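Local coordinates for protein TOXN (Pectobacterium atrosepticum, PDB 2XDB) that cleaves RNA as the endoribonuclease toxin of a type III toxin-antitoxin system and is held in check by the repeats of its antitoxin RNA, ToxI, at residues M1-Y13 with S24-I38. Numbering follows the deposited sequence.
Sequences MKFYTISSKYIEY and SEDPTYQNPKAFIGI. With SO4 (sulfate ion), chain D.
Y4 and F35 pair as antiparallel strand partners, each backbone N donating to the other's O: Y4 N to F35 O at 2.9 Å, F35 N to Y4 O the same. The packing is tight beside this hydrogen-bonded pair. I6 crosses F35 at about a right angle and sets its CD1 over the middle of the ring, 3.5 Å from the centroid and 2° off the normal, a CH-pi contact; with CD1 anti to CA (chi2 170°), the methyl reaches out over the face, while the O of Y4 lies in plane at the ring edge. On the other side of the sheet F3 and I36, a non-hydrogen-bonded pair, run side by side, with I36 CD1 against F3 CE1. Where the chain bends in an inverse gamma turn at G37, the Y4 ring brings its edge, through CE2, to the CA of G37. Past the Y4-F35 pair the two chains draw apart, and a water bridges I6 and K33, accepting from I6 N and donating to K33 O, each at 2.8 Å. Farther out, I11 CG1 rests on S24 CB, but the solvent side is loose: S8 OG makes a weak hydrogen bond to OE1 of E25, whose B-factors are high. At the opposite end, M1 N and K2 NZ both donate to one oxygen of a sulfate, probably a crystallisation additive. The pairing belongs to the antiparallel sheet of the ToxN/AbiQ fold, about 4 Å from bound RNA at the nearest atom. Strand 3-6 lies between strands 35-42 and 97-99, Y4 and I6 touching V97, while F3 and I36 pack against L51 and helix 109-123.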
ATOM      1  N   MET A   1      -9.190  -2.486   7.573  1.00 51.25           N
ATOM      2  CA  MET A   1      -7.870  -2.015   7.154  1.00 50.18           C
ATOM      3  C   MET A   1      -7.339  -0.840   7.990  1.00 48.44           C
ATOM      4  O   MET A   1      -8.104  -0.006   8.459  1.00 47.64           O
ATOM      5  CB  MET A   1      -7.881  -1.699   5.656  1.00 36.94           C
ATOM      6  CG  MET A   1      -8.031  -2.975   4.813  1.00 32.26           C
ATOM      7  SD  MET A   1      -8.009  -2.581   3.079  1.00 52.55           S
ATOM      8  CE  MET A   1      -8.534  -4.121   2.355  1.00 38.13           C
ATOM      9  N   LYS A   2      -6.025  -0.786   8.187  1.00 48.34           N
ATOM     10  CA  LYS A   2      -5.442   0.247   9.041  1.00 41.71           C
ATOM     11  C   LYS A   2      -4.122   0.765   8.496  1.00 48.18           C
ATOM     12  O   LYS A   2      -3.551   0.175   7.580  1.00 50.78           O
ATOM     13  CB  LYS A   2      -5.259  -0.281  10.460  1.00 34.54           C
ATOM     14  CG  LYS A   2      -6.557  -0.654  11.131  1.00 38.36           C
ATOM     15  CD  LYS A   2      -6.344  -0.938  12.608  1.00 50.38           C
ATOM     16  CE  LYS A   2      -7.648  -1.312  13.298  1.00 57.84           C
ATOM     17  NZ  LYS A   2      -8.796  -0.550  12.726  1.00 65.27           N
ATOM     18  N   PHE A   3      -3.636   1.875   9.051  1.00 45.35           N
ATOM     19  CA  PHE A   3      -2.394   2.470   8.567  1.00 41.97           C
ATOM     20  C   PHE A   3      -1.183   1.858   9.255  1.00 48.42           C
ATOM     21  O   PHE A   3      -1.170   1.729  10.483  1.00 48.61           O
ATOM     22  CB  PHE A   3      -2.403   3.985   8.769  1.00 40.88           C
ATOM     23  CG  PHE A   3      -3.475   4.677   8.014  1.00 42.61           C
ATOM     24  CD1 PHE A   3      -3.370   4.860   6.660  1.00 42.93           C
ATOM     25  CD2 PHE A   3      -4.606   5.137   8.657  1.00 48.12           C
ATOM     26  CE1 PHE A   3      -4.375   5.489   5.959  1.00 43.03           C
ATOM     27  CE2 PHE A   3      -5.608   5.773   7.962  1.00 41.69           C
ATOM     28  CZ  PHE A   3      -5.490   5.946   6.611  1.00 40.91           C
ATOM     29  N   TYR A   4      -0.170   1.499   8.457  1.00 46.34           N
ATOM     30  CA  TYR A   4       1.084   0.933   8.966  1.00 43.73           C
ATOM     31  C   TYR A   4       2.305   1.704   8.497  1.00 46.68           C
ATOM     32  O   TYR A   4       2.262   2.399   7.488  1.00 51.96           O
ATOM     33  CB  TYR A   4       1.269  -0.489   8.470  1.00 39.49           C
ATOM     34  CG  TYR A   4       0.314  -1.485   9.042  1.00 38.12           C
ATOM     35  CD1 TYR A   4       0.713  -2.347  10.049  1.00 37.80           C
ATOM     36  CD2 TYR A   4      -0.984  -1.587   8.563  1.00 41.00           C
ATOM     37  CE1 TYR A   4      -0.154  -3.268  10.579  1.00 39.29           C
ATOM     38  CE2 TYR A   4      -1.863  -2.510   9.082  1.00 39.39           C
ATOM     39  CZ  TYR A   4      -1.444  -3.341  10.093  1.00 43.83           C
ATOM     40  OH  TYR A   4      -2.313  -4.258  10.615  1.00 48.25           O
ATOM     41  N   THR A   5       3.397   1.567   9.239  1.00 44.54           N
ATOM     42  CA  THR A   5       4.717   1.875   8.710  1.00 47.73           C
ATOM     43  C   THR A   5       5.477   0.564   8.672  1.00 49.63           C
ATOM     44  O   THR A   5       5.100  -0.403   9.345  1.00 55.18           O
ATOM     45  CB  THR A   5       5.499   2.882   9.564  1.00 51.59           C
ATOM     46  OG1 THR A   5       5.727   2.344  10.873  1.00 53.37           O
ATOM     47  CG2 THR A   5       4.736   4.170   9.674  1.00 53.91           C
ATOM     48  N   ILE A   6       6.529   0.524   7.869  1.00 40.94           N
ATOM     49  CA  ILE A   6       7.332  -0.679   7.736  1.00 46.55           C
ATOM     50  C   ILE A   6       8.785  -0.288   7.987  1.00 51.71           C
ATOM     51  O   ILE A   6       9.192   0.824   7.640  1.00 57.31           O
ATOM     52  CB  ILE A   6       7.141  -1.309   6.343  1.00 42.16           C
ATOM     53  CG1 ILE A   6       5.689  -1.746   6.179  1.00 44.59           C
ATOM     54  CG2 ILE A   6       8.066  -2.497   6.134  1.00 44.53           C
ATOM     55  CD1 ILE A   6       5.311  -2.153   4.760  1.00 47.72           C
ATOM     56  N   SER A   7       9.560  -1.172   8.612  1.00 45.49           N
ATOM     57  CA  SER A   7      10.945  -0.841   8.939  1.00 53.33           C
ATOM     58  C   SER A   7      11.809  -0.764   7.681  1.00 51.85           C
ATOM     59  O   SER A   7      11.573  -1.482   6.719  1.00 52.19           O
ATOM     60  CB  SER A   7      11.527  -1.848   9.931  1.00 54.96           C
ATOM     61  OG  SER A   7      11.876  -3.054   9.285  1.00 56.95           O
ATOM     62  N   SER A   8      12.810   0.106   7.693  1.00 52.51           N
ATOM     63  CA  SER A   8      13.653   0.298   6.517  1.00 54.46           C
ATOM     64  C   SER A   8      14.459  -0.935   6.205  1.00 56.29           C
ATOM     65  O   SER A   8      14.632  -1.293   5.042  1.00 58.68           O
ATOM     66  CB  SER A   8      14.602   1.455   6.736  1.00 51.85           C
ATOM     67  OG  SER A   8      14.035   2.318   7.696  1.00 68.21           O
ATOM     68  N   LYS A   9      14.959  -1.579   7.251  1.00 53.73           N
ATOM     69  CA  LYS A   9      15.796  -2.757   7.088  1.00 57.11           C
ATOM     70  C   LYS A   9      15.068  -3.783   6.224  1.00 54.74           C
ATOM     71  O   LYS A   9      15.635  -4.317   5.274  1.00 54.41           O
ATOM     72  CB  LYS A   9      16.180  -3.336   8.455  1.00 68.00           C
ATOM     73  CG  LYS A   9      16.407  -2.266   9.522  1.00 86.11           C
ATOM     74  CD  LYS A   9      15.068  -1.635   9.967  1.00 95.46           C
ATOM     75  CE  LYS A   9      15.224  -0.214  10.524  1.00 92.19           C
ATOM     76  NZ  LYS A   9      13.929   0.322  11.040  1.00 83.29           N
ATOM     77  N   TYR A  10      13.798  -4.024   6.547  1.00 51.11           N
ATOM     78  CA  TYR A  10      12.955  -4.929   5.780  1.00 45.77           C
ATOM     79  C   TYR A  10      12.746  -4.452   4.340  1.00 47.64           C
ATOM     80  O   TYR A  10      12.888  -5.226   3.397  1.00 57.43           O
ATOM     81  CB  TYR A  10      11.602  -5.120   6.470  1.00 45.41           C
ATOM     82  CG  TYR A  10      10.761  -6.202   5.842  1.00 46.04           C
ATOM     83  CD1 TYR A  10      11.114  -7.534   5.964  1.00 47.72           C
ATOM     84  CD2 TYR A  10       9.617  -5.893   5.125  1.00 49.83           C
ATOM     85  CE1 TYR A  10      10.349  -8.526   5.390  1.00 51.29           C
ATOM     86  CE2 TYR A  10       8.842  -6.882   4.554  1.00 46.85           C
ATOM     87  CZ  TYR A  10       9.215  -8.191   4.682  1.00 52.28           C
ATOM     88  OH  TYR A  10       8.452  -9.180   4.110  1.00 54.70           O
ATOM     89  N   ILE A  11      12.404  -3.181   4.163  1.00 42.34           N
ATOM     90  CA  ILE A  11      12.258  -2.642   2.818  1.00 41.01           C
ATOM     91  C   ILE A  11      13.561  -2.809   2.027  1.00 52.56           C
ATOM     92  O   ILE A  11      13.550  -3.221   0.861  1.00 55.95           O
ATOM     93  CB  ILE A  11      11.892  -1.164   2.836  1.00 40.54           C
ATOM     94  CG1 ILE A  11      10.481  -0.962   3.379  1.00 43.16           C
ATOM     95  CG2 ILE A  11      11.983  -0.592   1.436  1.00 40.79           C
ATOM     96  CD1 ILE A  11       9.392  -1.415   2.447  1.00 41.99           C
ATOM     97  N   GLU A  12      14.686  -2.488   2.655  1.00 52.71           N
ATOM     98  CA  GLU A  12      15.963  -2.603   1.969  1.00 57.77           C
ATOM     99  C   GLU A  12      16.202  -4.056   1.573  1.00 50.84           C
ATOM    100  O   GLU A  12      16.705  -4.348   0.489  1.00 50.96           O
ATOM    101  CB  GLU A  12      17.116  -2.068   2.825  1.00 72.60           C
ATOM    102  CG  GLU A  12      16.990  -0.592   3.227  1.00 96.47           C
ATOM    103  CD  GLU A  12      16.829   0.355   2.036  1.00116.37           C
ATOM    104  OE1 GLU A  12      16.093   1.360   2.170  1.00120.76           O
ATOM    105  OE2 GLU A  12      17.438   0.101   0.971  1.00123.51           O
ATOM    106  N   TYR A  13      15.829  -4.980   2.444  1.00 46.02           N
ATOM    107  CA  TYR A  13      16.053  -6.384   2.138  1.00 46.43           C
ATOM    108  C   TYR A  13      15.231  -6.791   0.911  1.00 49.18           C
ATOM    109  O   TYR A  13      15.788  -7.246  -0.084  1.00 49.85           O
ATOM    110  CB  TYR A  13      15.781  -7.253   3.365  1.00 43.61           C
ATOM    111  CG  TYR A  13      15.699  -8.727   3.086  1.00 50.15           C
ATOM    112  CD1 TYR A  13      16.826  -9.446   2.727  1.00 43.76           C
ATOM    113  CD2 TYR A  13      14.489  -9.408   3.198  1.00 51.11           C
ATOM    114  CE1 TYR A  13      16.757 -10.802   2.478  1.00 39.04           C
ATOM    115  CE2 TYR A  13      14.407 -10.756   2.951  1.00 51.54           C
ATOM    116  CZ  TYR A  13      15.549 -11.447   2.591  1.00 53.50           C
ATOM    117  OH  TYR A  13      15.477 -12.793   2.343  1.00 61.55           O
ATOM    118  N   SER A  24      10.987   3.660   1.296  1.00 77.46           N
ATOM    119  CA  SER A  24      10.421   3.801   2.627  1.00 80.57           C
ATOM    120  C   SER A  24      10.854   5.112   3.257  1.00 82.26           C
ATOM    121  O   SER A  24      10.095   5.737   4.000  1.00 81.46           O
ATOM    122  CB  SER A  24      10.833   2.621   3.510  1.00 84.84           C
ATOM    123  OG  SER A  24      10.184   2.667   4.771  1.00 86.47           O
ATOM    124  N   GLU A  25      12.072   5.543   2.961  1.00 86.52           N
ATOM    125  CA  GLU A  25      12.578   6.745   3.607  1.00 92.66           C
ATOM    126  C   GLU A  25      13.172   7.784   2.671  1.00 85.42           C
ATOM    127  O   GLU A  25      13.790   7.460   1.664  1.00 84.01           O
ATOM    128  CB  GLU A  25      13.541   6.389   4.740  1.00102.57           C
ATOM    129  CG  GLU A  25      12.828   6.325   6.084  1.00113.69           C
ATOM    130  CD  GLU A  25      13.501   5.400   7.068  1.00122.46           C
ATOM    131  OE1 GLU A  25      14.633   4.952   6.778  1.00127.85           O
ATOM    132  OE2 GLU A  25      12.893   5.121   8.130  1.00122.45           O
ATOM    133  N   ASP A  26      12.964   9.045   3.020  1.00 80.13           N
ATOM    134  CA  ASP A  26      13.395  10.142   2.182  1.00 82.12           C
ATOM    135  C   ASP A  26      13.450  11.423   3.016  1.00 85.48           C
ATOM    136  O   ASP A  26      12.614  11.631   3.901  1.00 77.73           O
ATOM    137  CB  ASP A  26      12.429  10.282   1.009  1.00 82.48           C
ATOM    138  CG  ASP A  26      12.971  11.153  -0.098  1.00 85.18           C
ATOM    139  OD1 ASP A  26      12.967  10.695  -1.261  1.00 85.55           O
ATOM    140  OD2 ASP A  26      13.390  12.296   0.189  1.00 84.33           O
ATOM    141  N   PRO A  27      14.463  12.267   2.766  1.00 94.05           N
ATOM    142  CA  PRO A  27      14.580  13.553   3.464  1.00 95.60           C
ATOM    143  C   PRO A  27      13.435  14.465   3.061  1.00 91.61           C
ATOM    144  O   PRO A  27      12.996  15.296   3.852  1.00 90.62           O
ATOM    145  CB  PRO A  27      15.901  14.122   2.945  1.00 97.92           C
ATOM    146  CG  PRO A  27      16.642  12.953   2.404  1.00 99.30           C
ATOM    147  CD  PRO A  27      15.612  12.014   1.881  1.00 95.52           C
ATOM    148  N   THR A  28      12.954  14.298   1.835  1.00 88.18           N
ATOM    149  CA  THR A  28      11.811  15.068   1.365  1.00 90.44           C
ATOM    150  C   THR A  28      10.501  14.683   2.088  1.00 88.95           C
ATOM    151  O   THR A  28       9.569  15.482   2.146  1.00 92.12           O
ATOM    152  CB  THR A  28      11.648  14.971  -0.176  1.00 96.33           C
ATOM    153  OG1 THR A  28      10.702  15.950  -0.620  1.00 99.82           O
ATOM    154  CG2 THR A  28      11.165  13.595  -0.600  1.00 92.39           C
ATOM    155  N   TYR A  29      10.446  13.470   2.646  1.00 81.39           N
ATOM    156  CA  TYR A  29       9.252  12.973   3.341  1.00 73.38           C
ATOM    157  C   TYR A  29       9.023  13.721   4.650  1.00 78.41           C
ATOM    158  O   TYR A  29       9.931  13.833   5.470  1.00 84.53           O
ATOM    159  CB  TYR A  29       9.376  11.469   3.631  1.00 62.21           C
ATOM    160  CG  TYR A  29       9.311  10.583   2.405  1.00 58.40           C
ATOM    161  CD1 TYR A  29       9.094  11.125   1.142  1.00 55.92           C
ATOM    162  CD2 TYR A  29       9.455   9.199   2.509  1.00 54.33           C
ATOM    163  CE1 TYR A  29       9.021  10.319   0.016  1.00 56.96           C
ATOM    164  CE2 TYR A  29       9.384   8.378   1.384  1.00 50.16           C
ATOM    165  CZ  TYR A  29       9.164   8.947   0.142  1.00 60.72           C
ATOM    166  OH  TYR A  29       9.083   8.158  -0.986  1.00 68.96           O
ATOM    167  N   GLN A  30       7.812  14.231   4.846  1.00 78.01           N
ATOM    168  CA  GLN A  30       7.478  14.959   6.069  1.00 81.53           C
ATOM    169  C   GLN A  30       6.902  14.002   7.111  1.00 80.65           C
ATOM    170  O   GLN A  30       6.910  14.273   8.308  1.00 82.18           O
ATOM    171  CB  GLN A  30       6.484  16.083   5.771  1.00 85.09           C
ATOM    172  CG  GLN A  30       6.847  16.935   4.559  1.00 90.69           C
ATOM    173  CD  GLN A  30       5.742  17.904   4.171  1.00 97.24           C
ATOM    174  OE1 GLN A  30       5.110  18.526   5.032  1.00 95.85           O
ATOM    175  NE2 GLN A  30       5.503  18.037   2.866  1.00 99.33           N
ATOM    176  N   ASN A  31       6.381  12.881   6.637  1.00 76.72           N
ATOM    177  CA  ASN A  31       5.963  11.805   7.512  1.00 67.47           C
ATOM    178  C   ASN A  31       6.482  10.515   6.906  1.00 62.12           C
ATOM    179  O   ASN A  31       6.767  10.468   5.710  1.00 66.97           O
ATOM    180  CB  ASN A  31       4.442  11.772   7.638  1.00 61.46           C
ATOM    181  CG  ASN A  31       3.876  13.025   8.289  1.00 60.17           C
ATOM    182  OD1 ASN A  31       3.668  13.072   9.501  1.00 59.98           O
ATOM    183  ND2 ASN A  31       3.593  14.033   7.477  1.00 57.60           N
ATOM    184  N   PRO A  32       6.626   9.465   7.722  1.00 52.26           N
ATOM    185  CA  PRO A  32       7.091   8.186   7.177  1.00 52.01           C
ATOM    186  C   PRO A  32       6.087   7.654   6.169  1.00 51.00           C
ATOM    187  O   PRO A  32       4.893   7.906   6.333  1.00 51.17           O
ATOM    188  CB  PRO A  32       7.131   7.272   8.408  1.00 51.21           C
ATOM    189  CG  PRO A  32       6.178   7.878   9.361  1.00 50.77           C
ATOM    190  CD  PRO A  32       6.253   9.362   9.138  1.00 48.98           C
ATOM    191  N   LYS A  33       6.560   6.951   5.145  1.00 49.95           N
ATOM    192  CA  LYS A  33       5.673   6.349   4.153  1.00 46.95           C
ATOM    193  C   LYS A  33       4.650   5.497   4.855  1.00 50.22           C
ATOM    194  O   LYS A  33       5.018   4.647   5.660  1.00 54.27           O
ATOM    195  CB  LYS A  33       6.464   5.460   3.198  1.00 45.37           C
ATOM    196  CG  LYS A  33       6.174   5.720   1.733  1.00 43.73           C
ATOM    197  CD  LYS A  33       5.205   4.729   1.176  1.00 48.25           C
ATOM    198  CE  LYS A  33       5.302   4.710  -0.329  1.00 50.56           C
ATOM    199  NZ  LYS A  33       5.017   6.049  -0.869  1.00 51.01           N
ATOM    200  N   ALA A  34       3.374   5.713   4.549  1.00 49.72           N
ATOM    201  CA  ALA A  34       2.300   4.924   5.154  1.00 50.29           C
ATOM    202  C   ALA A  34       1.752   3.864   4.206  1.00 47.69           C
ATOM    203  O   ALA A  34       1.612   4.112   3.006  1.00 51.94           O
ATOM    204  CB  ALA A  34       1.177   5.829   5.618  1.00 53.90           C
ATOM    205  N   PHE A  35       1.433   2.693   4.760  1.00 44.77           N
ATOM    206  CA  PHE A  35       0.809   1.601   4.012  1.00 36.05           C
ATOM    207  C   PHE A  35      -0.599   1.307   4.532  1.00 40.91           C
ATOM    208  O   PHE A  35      -0.943   1.727   5.641  1.00 48.14           O
ATOM    209  CB  PHE A  35       1.666   0.346   4.101  1.00 38.98           C
ATOM    210  CG  PHE A  35       3.034   0.500   3.515  1.00 43.45           C
ATOM    211  CD1 PHE A  35       3.377  -0.151   2.347  1.00 45.18           C
ATOM    212  CD2 PHE A  35       3.991   1.291   4.142  1.00 46.97           C
ATOM    213  CE1 PHE A  35       4.657  -0.016   1.805  1.00 43.70           C
ATOM    214  CE2 PHE A  35       5.260   1.429   3.610  1.00 41.71           C
ATOM    215  CZ  PHE A  35       5.592   0.776   2.440  1.00 41.41           C
ATOM    216  N   ILE A  36      -1.405   0.587   3.738  1.00 39.11           N
ATOM    217  CA  ILE A  36      -2.776   0.208   4.125  1.00 39.32           C
ATOM    218  C   ILE A  36      -2.957  -1.264   4.529  1.00 46.38           C
ATOM    219  O   ILE A  36      -2.422  -2.171   3.897  1.00 42.33           O
ATOM    220  CB  ILE A  36      -3.811   0.556   3.048  1.00 47.22           C
ATOM    221  CG1 ILE A  36      -3.625   1.985   2.630  1.00 65.99           C
ATOM    222  CG2 ILE A  36      -5.212   0.530   3.640  1.00 45.30           C
ATOM    223  CD1 ILE A  36      -4.028   2.905   3.743  1.00 77.90           C
ATOM    224  N   GLY A  37      -3.821  -1.454   5.527  1.00 59.97           N
ATOM    225  CA  GLY A  37      -3.787  -2.553   6.476  1.00 55.31           C
ATOM    226  C   GLY A  37      -4.338  -3.913   6.154  1.00 50.16           C
ATOM    227  O   GLY A  37      -5.313  -4.359   6.716  1.00 59.11           O
ATOM    228  N   ILE A  38      -3.630  -4.609   5.300  1.00 48.81           N
ATOM    229  CA  ILE A  38      -3.944  -5.975   4.925  1.00 39.94           C
ATOM    230  C   ILE A  38      -5.007  -6.039   3.886  1.00 49.13           C
ATOM    231  O   ILE A  38      -6.196  -6.245   4.119  1.00 53.70           O
ATOM    232  CB  ILE A  38      -4.175  -6.922   6.033  1.00 32.58           C
ATOM    233  CG1 ILE A  38      -2.987  -6.878   6.983  1.00 39.43           C
ATOM    234  CG2 ILE A  38      -4.140  -8.310   5.435  1.00 32.48           C
ATOM    235  CD1 ILE A  38      -2.672  -8.236   7.538  1.00 44.94           C
TER
HETATM  236  S   SO4 D1164      -8.723  -4.173  10.795  1.00140.96           S
HETATM  237  O1  SO4 D1164      -9.160  -2.781  10.694  1.00140.63           O
HETATM  238  O2  SO4 D1164      -9.731  -5.040  10.191  1.00142.13           O
HETATM  239  O3  SO4 D1164      -7.448  -4.350  10.105  1.00137.89           O
HETATM  240  O4  SO4 D1164      -8.561  -4.526  12.204  1.00142.87           O
HETATM  241  O   HOH W   1       7.053   2.749   6.230  1.00 49.37           O